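Macrodomain protein (Streptomyces coelicolor, PDB 5E3B) probably hydrolyses ADP-ribose from ADP-ribosylated thymidine in DNA, as a small single-domain macrodomain enzyme. Local coordinates at residues A[158-161]-A[162-166]; A[76-80]-A[81-85]; A[92-95]-A[96-99]; A[57-60]-A[61-64]; A[122-125]-A[126-130]. All blocks are in the same frame, centred on the assembly; numbering follows the deposited sequence.

Contact 1 of 5, residues A[158-161]-A[162-166]; sequences EPLI and SDRLT
R164 lies one helical turn beyond L160 and runs alongside it, both side chains pointing the same way. Starting at the backbone, R164 CB and CG rest against the L160 carbonyl oxygen, with CG 3.3 Å from L160 O, the same oxygen that accepts the R164 backbone N-H. The bend at chi2 (-63°) then brings the guanidinium beside L160 and D163. At the tip, NH2 passes 3.7 Å from the L160 methyl CD2, an approach oblique to the guanidinium plane. The same nitrogen forms a salt bridge with its neighbour, R164 NH2 to D163 OD2 at 2.7 Å; it meets the lone pair of OD2 that faces away from OD1, and OD2 lies 23° out of the guanidinium plane. One arginine nitrogen thus carries both an apolar and an ionic contact.

On the buried side, I161 CG2 meets the L165 methyl CD1 at 4.2 Å. The I161 carbonyl is held twice, by L165 N at 2.9 Å and by T166 N at 3.1 Å. The second bond spans five residues, so the last turn widens to a pi-type turn.

The E158 carboxylate is engaged elsewhere, hydrogen-bonded to Y26 and W154. Helix 154-166 packs on two elements of the macrodomain: L160 leans on Y119, I122 and L126 of helix 119-136, whereas I161 and L165 rest on V172 of strand 172-176.

Contact 2 of 5, residues A[76-80]-A[81-85]; sequences RDRAA and NDFGL
N81 OD1 lies between R78 CA, 3.3 Å away, and the backbone nitrogen of F83, from which it accepts a hydrogen bond at 2.9 Å. That bond is nearly straight at the hydrogen (166°), with the donor 36° above the plane of the amide carbonyl. To reach it, N81 turns its CG between its own backbone N and carbonyl carbon (chi1 77°), which brings the amide back over the chain and tucks it against the turn that precedes it. The other end of the group is held too, because ND2 donates to the carbonyl of W74 in the helix before.

N81's backbone closes the turn more loosely, through a weak bond from N81 N to R78 O at 3.4 Å. Before it, A80 N bonds to D77 O at 2.9 Å around the short 3-10 segment at 78-79.

R78 and F83 also touch, CB to CB at 3.8 Å. From there R78 is extended from CG to NE, and its NH1 donates to the carbonyl of H75. The F83 ring packs edge-to-face with the rings of W74 and H75.

Residues 81-83 form an Asx turn, with the asparagine side chain bonded to the backbone nitrogen two residues on. It lies in the exposed loop between helix 66-76 and strand 88-94.

Contact 3 of 5, residues A[92-95]-A[96-99]; sequences QVEP and YVWV
Q92 lays its side chain over one face of the W98 indole. Its CB stands 3.8 Å from the centroid of the five-membered ring, only 25° off the ring normal, a CH-pi contact. Farther out, CD comes within 3.4 Å of W98 CZ2, and the amide plane is stacked on the ring with 15° between them. An extended chain makes this possible: CG is anti to the backbone N (chi1 -169°) and chi2 keeps the chain straight, carrying the amide across to the six-membered ring. There NE2 donates to E94 O at 3.2 Å, with a weak bond to P95 O, so the amide is fixed in rotation as well as in stacking.

On the other side of the hairpin, V93 CG2 packs on V97 CG1 at 3.7 Å and touches V99 CG2, while E94 CB lies beside V97 CB.

Behind these side chains, the backbone sets the register. V97 O accepts from both V93 N at 2.9 Å and E94 N at 3.3 Å, the two donors arriving from the same face of the carbonyl plane. Two residues opposite one make a classic beta bulge. Further out, W64 touches V93 and V99 and donates its NE1 to the E94 carboxylate; V93 also touches Q66 and P67 of helix 66-76.

The chemistry divides the hairpin between two surfaces. Amide-on-indole stacking, held by the bond to E94 O and the weak one to P95 O, covers the Q92 and W98 side, while valine contacts and one tryptophan-carboxylate bond tie the other to W64 and helix 66-76.

Contact 4 of 5, residues A[57-60]-A[61-64]; sequences VLAV and SRRW
S61 sits one turn after V57 and bonds to it through the backbone, S61 N to V57 O at 3.0 Å, with an N-H...O angle of 161°. Its hydroxyl is hydrogen-bonded to E68 and to the indole nitrogen of W52.

R62 comes next and folds back over the helix. Its N-H bonds to L58 O at 2.8 Å, and the side chain bends at chi3 (-74°) so that the guanidinium lies flat over the backbone it has just left. L58 O stands 3.6 Å from the guanidinium plane, over its centre, and A59 N lies on the same face, nearer the rim. NH1 also reaches L58 CB at 3.5 Å, and NH2 passes the A59 methyl CB at 4.0 Å.

R63 instead leads off the turn, its guanidinium bound to D30 by a salt bridge and to T32 by a hydrogen bond. Its CG lies 3.7 Å above the centre of the neighbouring W64 ring.

W64 comes last. Its N-H bonds to V60 O at 3.0 Å, while R63 N reaches the same oxygen from well above the carbonyl plane, at 2.9 Å. The W64 ring carbon CE3 meets V60 CG1.

V60 O thus receives i+3 and i+4 donors, the mixed 3-10 and alpha bonding common toward the C-terminal end of an alpha-helix.

Contact 5 of 5, residues A[122-125]-A[126-130]; sequences IGTA and LGRVA
Four consecutive i to i+4 bonds, from L126 N to I122 O at 2.9 Å through V129 N to A125 O, also at 2.9 Å, make this a regular alpha-helix. On its inner side I122 and L126 lie side by side and point the same way, the I122 methyl CG2 meeting L126 CD1 at 3.5 Å. With CG1 beside the backbone N (chi1 -71°), CG2 is anti to N and reaches the leucine one turn later. L126 CG also rests on the I122 carbonyl oxygen, 3.3 Å away.

The outer side is built differently. T124 and R128 run alongside each other, with the T124 methyl CG2 over one face of the R128 guanidinium, 3.8 Å from NE. The arginine chain is extended (chi2 -177°, chi3 -179°), and R128 CG lies 3.3 Å from T124 O. The T124 hydroxyl is hydrogen-bonded to the E120 carbonyl, and the methyl is the part that meets the arginine. V129 CG2 sits 3.3 Å from A125 O.

L126 and A130 both touch L165 of helix 154-166, while A125 and V129 rest on M102 of strand 97-105 and V88 of strand 88-94. Chemically, the helix is amphipathic: a surface of aliphatic groups faces another helix and the sheet, and on the exposed side the arginine turns the flat face of its guanidinium to the T124 methyl.

Contacts 1 and 5 are the closest pair, their centres about 9 Å apart, where helix 154-166 lies on helix 119-136: A130 CB packs on L165 CD2 at 3.5 Å. Contacts 3 and 4, about 13 Å apart between centres, meet through W64. Contact 4 lies across the chain's centre from contacts 1 and 5. Contact 2 stands farther out, about 18 Å from contact 5 and about 26 Å from contact 1 between centres. A sodium ion lies about 8 Å from the E158 side chain in contact 1, and a 1,2-ethanediol, probably from the crystallisation liquor, about 4 Å from the V57 side chain in contact 4.

Contact 1 of 5, residues A[158-161]-A[162-166]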
loop_
_atom_site.group_PDB
_atom_site.type_symbol
_atom_site.label_atom_id
_atom_site.label_comp_id
_atom_site.label_asym_id
_atom_site.label_seq_id
_atom_site.Cartn_x
_atom_site.Cartn_y
_atom_site.Cartn_z
ATOM N N GLU A 158 4.603 -3.366 10.940
ATOM C CA GLU A 158 4.949 -2.056 11.384
ATOM C C GLU A 158 6.517 -1.971 11.381
ATOM O O GLU A 158 7.062 -0.978 10.979
ATOM C CB GLU A 158 4.285 -1.507 12.702
ATOM C CG GLU A 158 4.752 -0.135 13.030
ATOM C CD GLU A 158 3.999 0.778 14.032
ATOM O OE1 GLU A 158 2.829 0.704 14.193
ATOM O OE2 GLU A 158 4.609 1.770 14.513
ATOM N N PRO A 159 7.230 -3.004 11.899
ATOM C CA PRO A 159 8.678 -2.848 11.820
ATOM C C PRO A 159 9.276 -2.718 10.453
ATOM O O PRO A 159 10.255 -2.006 10.225
ATOM C CB PRO A 159 9.215 -4.123 12.458
ATOM C CG PRO A 159 8.180 -4.508 13.431
ATOM C CD PRO A 159 6.863 -4.170 12.731
ATOM N N LEU A 160 8.613 -3.334 9.467
ATOM C CA LEU A 160 9.063 -3.080 8.067
ATOM C C LEU A 160 8.735 -1.658 7.578
ATOM O O LEU A 160 9.456 -1.109 6.748
ATOM C CB LEU A 160 8.465 -4.188 7.157
ATOM C CG LEU A 160 8.957 -5.656 7.373
ATOM C CD1 LEU A 160 8.124 -6.670 6.587
ATOM C CD2 LEU A 160 10.423 -5.749 6.947
ATOM N N ILE A 161 7.671 -1.027 8.085
ATOM C CA ILE A 161 7.391 0.388 7.802
ATOM C C ILE A 161 8.527 1.218 8.342
ATOM O O ILE A 161 9.081 2.136 7.723
ATOM C CB ILE A 161 6.017 0.812 8.342
ATOM C CG1 ILE A 161 4.915 -0.031 7.621
ATOM C CG2 ILE A 161 5.830 2.309 8.270
ATOM C CD1 ILE A 161 3.545 0.141 8.171
ATOM N N SER A 162 8.880 0.919 9.611
ATOM C CA SER A 162 9.994 1.660 10.244
ATOM C C SER A 162 11.291 1.480 9.432
ATOM O O SER A 162 12.004 2.502 9.199
ATOM C CB SER A 162 10.244 1.142 11.679
ATOM O OG SER A 162 9.122 1.513 12.516
ATOM N N ASP A 163 11.596 0.241 9.071
ATOM C CA ASP A 163 12.886 -0.068 8.443
ATOM C C ASP A 163 12.969 0.430 6.979
ATOM O O ASP A 163 14.018 0.803 6.504
ATOM C CB ASP A 163 13.138 -1.534 8.528
ATOM C CG ASP A 163 14.491 -1.915 8.069
ATOM O OD1 ASP A 163 15.499 -1.517 8.695
ATOM O OD2 ASP A 163 14.602 -2.589 7.008
ATOM N N ARG A 164 11.824 0.330 6.253
ATOM C CA ARG A 164 11.871 0.644 4.836
ATOM C C ARG A 164 11.473 2.083 4.500
ATOM O O ARG A 164 11.934 2.654 3.465
ATOM C CB ARG A 164 10.952 -0.287 3.992
ATOM C CG ARG A 164 11.263 -1.776 4.124
ATOM C CD ARG A 164 12.678 -2.013 3.581
ATOM N NE ARG A 164 12.859 -3.373 3.191
ATOM C CZ ARG A 164 13.054 -4.413 3.971
ATOM N NH1 ARG A 164 13.130 -5.613 3.335
ATOM N NH2 ARG A 164 13.359 -4.330 5.302
ATOM N N LEU A 165 10.597 2.673 5.328
ATOM C CA LEU A 165 10.082 4.004 5.096
ATOM C C LEU A 165 10.631 4.997 6.058
ATOM O O LEU A 165 11.310 5.908 5.616
ATOM C CB LEU A 165 8.567 4.025 5.109
ATOM C CG LEU A 165 7.919 3.199 3.980
ATOM C CD1 LEU A 165 6.453 2.889 4.194
ATOM C CD2 LEU A 165 8.088 3.991 2.680
ATOM N N THR A 166 10.304 4.934 7.349
ATOM C CA THR A 166 10.825 5.890 8.320
ATOM C C THR A 166 12.338 6.065 8.267
ATOM O O THR A 166 12.822 7.238 8.253
ATOM C CB THR A 166 10.359 5.463 9.763
ATOM O OG1 THR A 166 8.939 5.388 9.689
ATOM C CG2 THR A 166 10.766 6.573 10.709
#

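Contact 2 of 5, residues A[76-80]-A[81-85]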
loop_
_atom_site.group_PDB
_atom_site.type_symbol
_atom_site.label_atom_id
_atom_site.label_comp_id
_atom_site.label_asym_id
_atom_site.label_seq_id
_atom_site.Cartn_x
_atom_site.Cartn_y
_atom_site.Cartn_z
ATOM N N ARG A 76 -4.310 -9.894 -14.802
ATOM C CA ARG A 76 -4.788 -10.645 -15.973
ATOM C C ARG A 76 -3.623 -10.890 -16.935
ATOM O O ARG A 76 -3.482 -11.988 -17.505
ATOM C CB ARG A 76 -5.897 -9.872 -16.619
ATOM C CG ARG A 76 -6.474 -10.481 -17.876
ATOM C CD ARG A 76 -7.734 -9.627 -18.117
ATOM N NE ARG A 76 -7.502 -8.190 -18.464
ATOM C CZ ARG A 76 -7.942 -7.046 -17.842
ATOM N NH1 ARG A 76 -7.593 -5.920 -18.441
ATOM N NH2 ARG A 76 -8.640 -6.926 -16.652
ATOM N N ASP A 77 -2.728 -9.951 -17.018
ATOM C CA ASP A 77 -1.624 -9.965 -17.986
ATOM C C ASP A 77 -0.308 -10.430 -17.393
ATOM O O ASP A 77 0.768 -10.177 -17.944
ATOM C CB ASP A 77 -1.488 -8.558 -18.559
ATOM C CG ASP A 77 -2.751 -8.080 -19.357
ATOM O OD1 ASP A 77 -3.599 -8.917 -19.785
ATOM O OD2 ASP A 77 -2.923 -6.848 -19.552
ATOM N N ARG A 78 -0.361 -11.088 -16.249
ATOM C CA ARG A 78 0.810 -11.515 -15.513
ATOM C C ARG A 78 1.780 -12.379 -16.357
ATOM O O ARG A 78 2.952 -12.334 -16.056
ATOM C CB ARG A 78 0.372 -12.274 -14.234
ATOM C CG ARG A 78 -0.372 -13.588 -14.481
ATOM C CD ARG A 78 -1.009 -14.043 -13.155
ATOM N NE ARG A 78 -1.924 -15.173 -13.187
ATOM C CZ ARG A 78 -3.157 -15.176 -13.679
ATOM N NH1 ARG A 78 -3.713 -14.128 -14.300
ATOM N NH2 ARG A 78 -3.902 -16.300 -13.609
ATOM N N ALA A 79 1.245 -13.056 -17.393
ATOM C CA ALA A 79 2.049 -13.903 -18.357
ATOM C C ALA A 79 2.955 -13.077 -19.240
ATOM O O ALA A 79 3.673 -13.701 -20.056
ATOM C CB ALA A 79 1.151 -14.769 -19.239
ATOM N N ALA A 80 2.853 -11.718 -19.167
ATOM C CA ALA A 80 3.658 -10.827 -19.933
ATOM C C ALA A 80 4.217 -9.699 -19.148
ATOM O O ALA A 80 4.753 -8.792 -19.774
ATOM C CB ALA A 80 2.859 -10.274 -21.079
ATOM N N ASN A 81 4.109 -9.721 -17.818
ATOM C CA ASN A 81 4.539 -8.614 -17.018
ATOM C C ASN A 81 5.199 -8.983 -15.655
ATOM O O ASN A 81 5.492 -10.170 -15.446
ATOM C CB ASN A 81 3.359 -7.573 -16.903
ATOM C CG ASN A 81 2.259 -8.000 -15.904
ATOM O OD1 ASN A 81 2.510 -8.724 -15.007
ATOM N ND2 ASN A 81 1.053 -7.547 -16.140
ATOM N N ASP A 82 5.478 -7.990 -14.750
ATOM C CA ASP A 82 6.094 -8.126 -13.341
ATOM C C ASP A 82 5.202 -8.553 -12.161
ATOM O O ASP A 82 5.658 -8.722 -10.992
ATOM C CB ASP A 82 7.027 -6.912 -12.924
ATOM C CG ASP A 82 6.396 -5.859 -11.881
ATOM O OD1 ASP A 82 5.193 -5.530 -11.964
ATOM O OD2 ASP A 82 7.163 -5.282 -11.028
ATOM N N PHE A 83 3.914 -8.784 -12.445
ATOM C CA PHE A 83 3.018 -9.150 -11.356
ATOM C C PHE A 83 3.520 -10.343 -10.584
ATOM O O PHE A 83 3.839 -11.383 -11.196
ATOM C CB PHE A 83 1.610 -9.463 -11.915
ATOM C CG PHE A 83 0.607 -9.742 -10.838
ATOM C CD1 PHE A 83 0.460 -11.032 -10.344
ATOM C CD2 PHE A 83 -0.205 -8.742 -10.339
ATOM C CE1 PHE A 83 -0.484 -11.305 -9.361
ATOM C CE2 PHE A 83 -1.123 -8.976 -9.340
ATOM C CZ PHE A 83 -1.257 -10.257 -8.833
ATOM N N GLY A 84 3.578 -10.208 -9.268
ATOM C CA GLY A 84 4.047 -11.226 -8.359
ATOM C C GLY A 84 4.297 -10.693 -6.998
ATOM O O GLY A 84 4.335 -9.475 -6.779
ATOM N N LEU A 85 4.562 -11.589 -6.076
ATOM C CA LEU A 85 4.860 -11.231 -4.669
ATOM C C LEU A 85 6.016 -10.280 -4.560
ATOM O O LEU A 85 7.068 -10.513 -5.231
ATOM C CB LEU A 85 5.070 -12.468 -3.782
ATOM C CG LEU A 85 3.768 -13.253 -3.438
ATOM C CD1 LEU A 85 4.113 -14.641 -2.886
ATOM C CD2 LEU A 85 2.894 -12.549 -2.446
#

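Contact 3 of 5, residues A[92-95]-A[96-99]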
loop_
_atom_site.group_PDB
_atom_site.type_symbol
_atom_site.label_atom_id
_atom_site.label_comp_id
_atom_site.label_asym_id
_atom_site.label_seq_id
_atom_site.Cartn_x
_atom_site.Cartn_y
_atom_site.Cartn_z
ATOM N N GLN A 92 -1.827 6.747 -10.552
ATOM C CA GLN A 92 -2.092 8.155 -10.293
ATOM C C GLN A 92 -3.603 8.347 -10.285
ATOM O O GLN A 92 -4.308 7.956 -11.207
ATOM C CB GLN A 92 -1.363 9.091 -11.297
ATOM C CG GLN A 92 -1.444 10.528 -10.822
ATOM C CD GLN A 92 -0.676 11.499 -11.722
ATOM O OE1 GLN A 92 -0.138 11.062 -12.769
ATOM N NE2 GLN A 92 -0.662 12.787 -11.350
ATOM N N VAL A 93 -4.111 8.962 -9.186
ATOM C CA VAL A 93 -5.558 9.144 -9.016
ATOM C C VAL A 93 -5.979 10.609 -8.921
ATOM O O VAL A 93 -7.170 10.910 -9.106
ATOM C CB VAL A 93 -6.122 8.328 -7.825
ATOM C CG1 VAL A 93 -6.091 6.849 -8.166
ATOM C CG2 VAL A 93 -5.392 8.628 -6.507
ATOM N N GLU A 94 -5.070 11.493 -8.566
ATOM C CA GLU A 94 -5.319 12.925 -8.510
ATOM C C GLU A 94 -4.042 13.592 -8.998
ATOM O O GLU A 94 -2.981 12.951 -9.199
ATOM C CB GLU A 94 -5.651 13.381 -7.075
ATOM C CG GLU A 94 -6.855 12.708 -6.494
ATOM C CD GLU A 94 -8.165 13.173 -7.022
ATOM O OE1 GLU A 94 -8.212 14.152 -7.816
ATOM O OE2 GLU A 94 -9.220 12.582 -6.653
ATOM N N PRO A 95 -4.056 14.951 -9.143
ATOM C CA PRO A 95 -2.825 15.603 -9.567
ATOM C C PRO A 95 -1.573 15.232 -8.757
ATOM O O PRO A 95 -0.522 15.019 -9.361
ATOM C CB PRO A 95 -3.162 17.124 -9.398
ATOM C CG PRO A 95 -4.559 17.138 -9.670
ATOM C CD PRO A 95 -5.183 15.887 -9.057
ATOM N N TYR A 96 -1.728 15.150 -7.406
ATOM C CA TYR A 96 -0.584 14.814 -6.556
ATOM C C TYR A 96 -0.980 13.716 -5.594
ATOM O O TYR A 96 -0.442 13.698 -4.469
ATOM C CB TYR A 96 -0.128 16.057 -5.850
ATOM C CG TYR A 96 0.261 17.147 -6.884
ATOM C CD1 TYR A 96 1.405 16.980 -7.623
ATOM C CD2 TYR A 96 -0.561 18.265 -7.087
ATOM C CE1 TYR A 96 1.773 17.869 -8.634
ATOM C CE2 TYR A 96 -0.198 19.244 -8.051
ATOM C CZ TYR A 96 0.971 19.025 -8.810
ATOM O OH TYR A 96 1.391 19.923 -9.779
ATOM N N VAL A 97 -1.762 12.754 -6.060
ATOM C CA VAL A 97 -2.068 11.582 -5.233
ATOM C C VAL A 97 -1.854 10.285 -6.102
ATOM O O VAL A 97 -2.385 10.180 -7.265
ATOM C CB VAL A 97 -3.470 11.588 -4.597
ATOM C CG1 VAL A 97 -3.672 10.331 -3.752
ATOM C CG2 VAL A 97 -3.712 12.890 -3.752
ATOM N N TRP A 98 -1.191 9.277 -5.508
ATOM C CA TRP A 98 -0.945 8.006 -6.096
ATOM C C TRP A 98 -1.420 6.926 -5.100
ATOM O O TRP A 98 -1.387 7.138 -3.918
ATOM C CB TRP A 98 0.538 7.759 -6.320
ATOM C CG TRP A 98 1.071 8.191 -7.702
ATOM C CD1 TRP A 98 1.234 7.386 -8.791
ATOM C CD2 TRP A 98 1.412 9.460 -8.113
ATOM N NE1 TRP A 98 1.677 8.063 -9.861
ATOM C CE2 TRP A 98 1.811 9.363 -9.460
ATOM C CE3 TRP A 98 1.457 10.678 -7.468
ATOM C CZ2 TRP A 98 2.245 10.463 -10.223
ATOM C CZ3 TRP A 98 1.838 11.747 -8.178
ATOM C CH2 TRP A 98 2.233 11.642 -9.580
ATOM N N VAL A 99 -1.911 5.854 -5.652
ATOM C CA VAL A 99 -2.154 4.574 -4.911
ATOM C C VAL A 99 -1.108 3.553 -5.300
ATOM O O VAL A 99 -0.895 3.275 -6.508
ATOM C CB VAL A 99 -3.577 4.070 -5.166
ATOM C CG1 VAL A 99 -3.827 2.754 -4.488
ATOM C CG2 VAL A 99 -4.566 5.133 -4.686
#

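Contact 4 of 5, residues A[57-60]-A[61-64]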
loop_
_atom_site.group_PDB
_atom_site.type_symbol
_atom_site.label_atom_id
_atom_site.label_comp_id
_atom_site.label_asym_id
_atom_site.label_seq_id
_atom_site.Cartn_x
_atom_site.Cartn_y
_atom_site.Cartn_z
ATOM N N VAL A 57 -9.563 -2.418 -0.198
ATOM C CA VAL A 57 -9.693 -2.290 -1.664
ATOM C C VAL A 57 -11.069 -1.713 -1.991
ATOM O O VAL A 57 -11.143 -0.885 -2.927
ATOM C CB VAL A 57 -9.503 -3.607 -2.388
ATOM C CG1 VAL A 57 -8.046 -4.025 -2.497
ATOM C CG2 VAL A 57 -10.340 -4.745 -1.812
ATOM N N LEU A 58 -12.076 -1.964 -1.134
ATOM C CA LEU A 58 -13.390 -1.355 -1.402
ATOM C C LEU A 58 -13.460 0.111 -1.090
ATOM O O LEU A 58 -14.144 0.910 -1.818
ATOM C CB LEU A 58 -14.505 -2.125 -0.727
ATOM C CG LEU A 58 -14.726 -3.532 -1.246
ATOM C CD1 LEU A 58 -15.884 -4.112 -0.511
ATOM C CD2 LEU A 58 -14.871 -3.700 -2.749
ATOM N N ALA A 59 -12.676 0.546 -0.085
ATOM C CA ALA A 59 -12.558 1.930 0.254
ATOM C C ALA A 59 -11.868 2.708 -0.896
ATOM O O ALA A 59 -12.262 3.777 -1.290
ATOM C CB ALA A 59 -11.770 2.192 1.528
ATOM N N VAL A 60 -10.849 2.060 -1.478
ATOM C CA VAL A 60 -10.180 2.670 -2.648
ATOM C C VAL A 60 -11.171 2.841 -3.834
ATOM O O VAL A 60 -11.233 3.944 -4.378
ATOM C CB VAL A 60 -8.927 1.829 -3.041
ATOM C CG1 VAL A 60 -8.294 2.318 -4.318
ATOM C CG2 VAL A 60 -7.957 1.857 -1.898
ATOM N N SER A 61 -11.899 1.786 -4.118
ATOM C CA SER A 61 -12.870 1.849 -5.274
ATOM C C SER A 61 -14.044 2.782 -4.990
ATOM O O SER A 61 -14.616 3.353 -5.932
ATOM C CB SER A 61 -13.260 0.478 -5.711
ATOM O OG SER A 61 -12.196 -0.247 -6.267
ATOM N N ARG A 62 -14.358 2.988 -3.716
ATOM C CA ARG A 62 -15.305 4.065 -3.378
ATOM C C ARG A 62 -14.864 5.410 -3.689
ATOM O O ARG A 62 -15.772 6.283 -3.847
ATOM C CB ARG A 62 -15.821 3.980 -1.973
ATOM C CG ARG A 62 -16.792 2.821 -1.799
ATOM C CD ARG A 62 -17.422 2.852 -0.415
ATOM N NE ARG A 62 -16.522 2.422 0.681
ATOM C CZ ARG A 62 -16.337 1.146 1.081
ATOM N NH1 ARG A 62 -16.960 0.113 0.499
ATOM N NH2 ARG A 62 -15.515 0.892 2.068
ATOM N N ARG A 63 -13.572 5.655 -3.890
ATOM C CA ARG A 63 -13.117 6.963 -4.246
ATOM C C ARG A 63 -12.635 7.162 -5.702
ATOM O O ARG A 63 -12.834 8.241 -6.304
ATOM C CB ARG A 63 -11.971 7.386 -3.347
ATOM C CG ARG A 63 -11.729 8.843 -3.255
ATOM C CD ARG A 63 -10.816 9.252 -2.105
ATOM N NE ARG A 63 -11.446 9.190 -0.785
ATOM C CZ ARG A 63 -12.313 10.020 -0.246
ATOM N NH1 ARG A 63 -12.814 11.059 -0.890
ATOM N NH2 ARG A 63 -12.770 9.703 0.965
ATOM N N TRP A 64 -12.027 6.108 -6.248
ATOM C CA TRP A 64 -11.425 6.196 -7.616
ATOM C C TRP A 64 -11.541 4.869 -8.239
ATOM O O TRP A 64 -11.323 3.828 -7.607
ATOM C CB TRP A 64 -9.967 6.520 -7.598
ATOM C CG TRP A 64 -9.514 7.730 -6.808
ATOM C CD1 TRP A 64 -9.674 9.075 -7.113
ATOM C CD2 TRP A 64 -8.817 7.691 -5.571
ATOM N NE1 TRP A 64 -9.109 9.839 -6.144
ATOM C CE2 TRP A 64 -8.552 9.014 -5.199
ATOM C CE3 TRP A 64 -8.348 6.643 -4.748
ATOM C CZ2 TRP A 64 -7.855 9.351 -4.028
ATOM C CZ3 TRP A 64 -7.674 6.992 -3.560
ATOM C CH2 TRP A 64 -7.422 8.283 -3.241
#

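Contact 5 of 5, residues A[122-125]-A[126-130]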
loop_
_atom_site.group_PDB
_atom_site.type_symbol
_atom_site.label_atom_id
_atom_site.label_comp_id
_atom_site.label_asym_id
_atom_site.label_seq_id
_atom_site.Cartn_x
_atom_site.Cartn_y
_atom_site.Cartn_z
ATOM N N ILE A 122 6.146 -8.264 1.672
ATOM C CA ILE A 122 5.818 -6.940 2.209
ATOM C C ILE A 122 7.074 -6.059 2.342
ATOM O O ILE A 122 7.006 -4.874 2.074
ATOM C CB ILE A 122 5.101 -7.032 3.554
ATOM C CG1 ILE A 122 3.733 -7.553 3.344
ATOM C CG2 ILE A 122 5.096 -5.684 4.289
ATOM C CD1 ILE A 122 2.752 -6.467 2.932
ATOM N N GLY A 123 8.171 -6.649 2.819
ATOM C CA GLY A 123 9.435 -5.908 2.934
ATOM C C GLY A 123 9.878 -5.325 1.617
ATOM O O GLY A 123 10.170 -4.143 1.466
ATOM N N THR A 124 9.915 -6.172 0.592
ATOM C CA THR A 124 10.319 -5.813 -0.745
ATOM C C THR A 124 9.413 -4.689 -1.307
ATOM O O THR A 124 9.854 -3.665 -1.851
ATOM C CB THR A 124 10.305 -7.028 -1.656
ATOM O OG1 THR A 124 11.339 -7.938 -1.124
ATOM C CG2 THR A 124 10.625 -6.686 -3.048
ATOM N N ALA A 125 8.129 -4.899 -1.119
ATOM C CA ALA A 125 7.149 -3.946 -1.650
ATOM C C ALA A 125 7.232 -2.623 -1.000
ATOM O O ALA A 125 7.170 -1.559 -1.632
ATOM C CB ALA A 125 5.704 -4.482 -1.496
ATOM N N LEU A 126 7.353 -2.632 0.314
ATOM C CA LEU A 126 7.563 -1.387 1.006
ATOM C C LEU A 126 8.833 -0.663 0.661
ATOM O O LEU A 126 8.867 0.582 0.634
ATOM C CB LEU A 126 7.498 -1.554 2.540
ATOM C CG LEU A 126 6.137 -1.934 3.178
ATOM C CD1 LEU A 126 6.316 -2.399 4.608
ATOM C CD2 LEU A 126 5.230 -0.706 3.193
ATOM N N GLY A 127 9.899 -1.404 0.391
ATOM C CA GLY A 127 11.084 -0.787 -0.126
ATOM C C GLY A 127 10.913 -0.126 -1.461
ATOM O O GLY A 127 11.412 0.988 -1.732
ATOM N N ARG A 128 10.155 -0.801 -2.327
ATOM C CA ARG A 128 9.807 -0.187 -3.588
ATOM C C ARG A 128 8.928 1.063 -3.495
ATOM O O ARG A 128 9.095 2.017 -4.272
ATOM C CB ARG A 128 9.167 -1.207 -4.512
ATOM C CG ARG A 128 10.148 -2.281 -4.837
ATOM C CD ARG A 128 9.640 -3.314 -5.807
ATOM N NE ARG A 128 10.697 -4.315 -6.021
ATOM C CZ ARG A 128 10.584 -5.379 -6.831
ATOM N NH1 ARG A 128 9.484 -5.544 -7.571
ATOM N NH2 ARG A 128 11.591 -6.283 -6.911
ATOM N N VAL A 129 7.973 1.054 -2.566
ATOM C CA VAL A 129 7.211 2.243 -2.233
ATOM C C VAL A 129 8.135 3.359 -1.800
ATOM O O VAL A 129 7.965 4.495 -2.183
ATOM C CB VAL A 129 6.142 1.905 -1.159
ATOM C CG1 VAL A 129 5.508 3.140 -0.583
ATOM C CG2 VAL A 129 5.050 1.019 -1.768
ATOM N N ALA A 130 9.083 3.021 -0.902
ATOM C CA ALA A 130 10.026 3.991 -0.424
ATOM C C ALA A 130 10.825 4.589 -1.569
ATOM O O ALA A 130 10.997 5.789 -1.596
ATOM C CB ALA A 130 10.916 3.442 0.611
#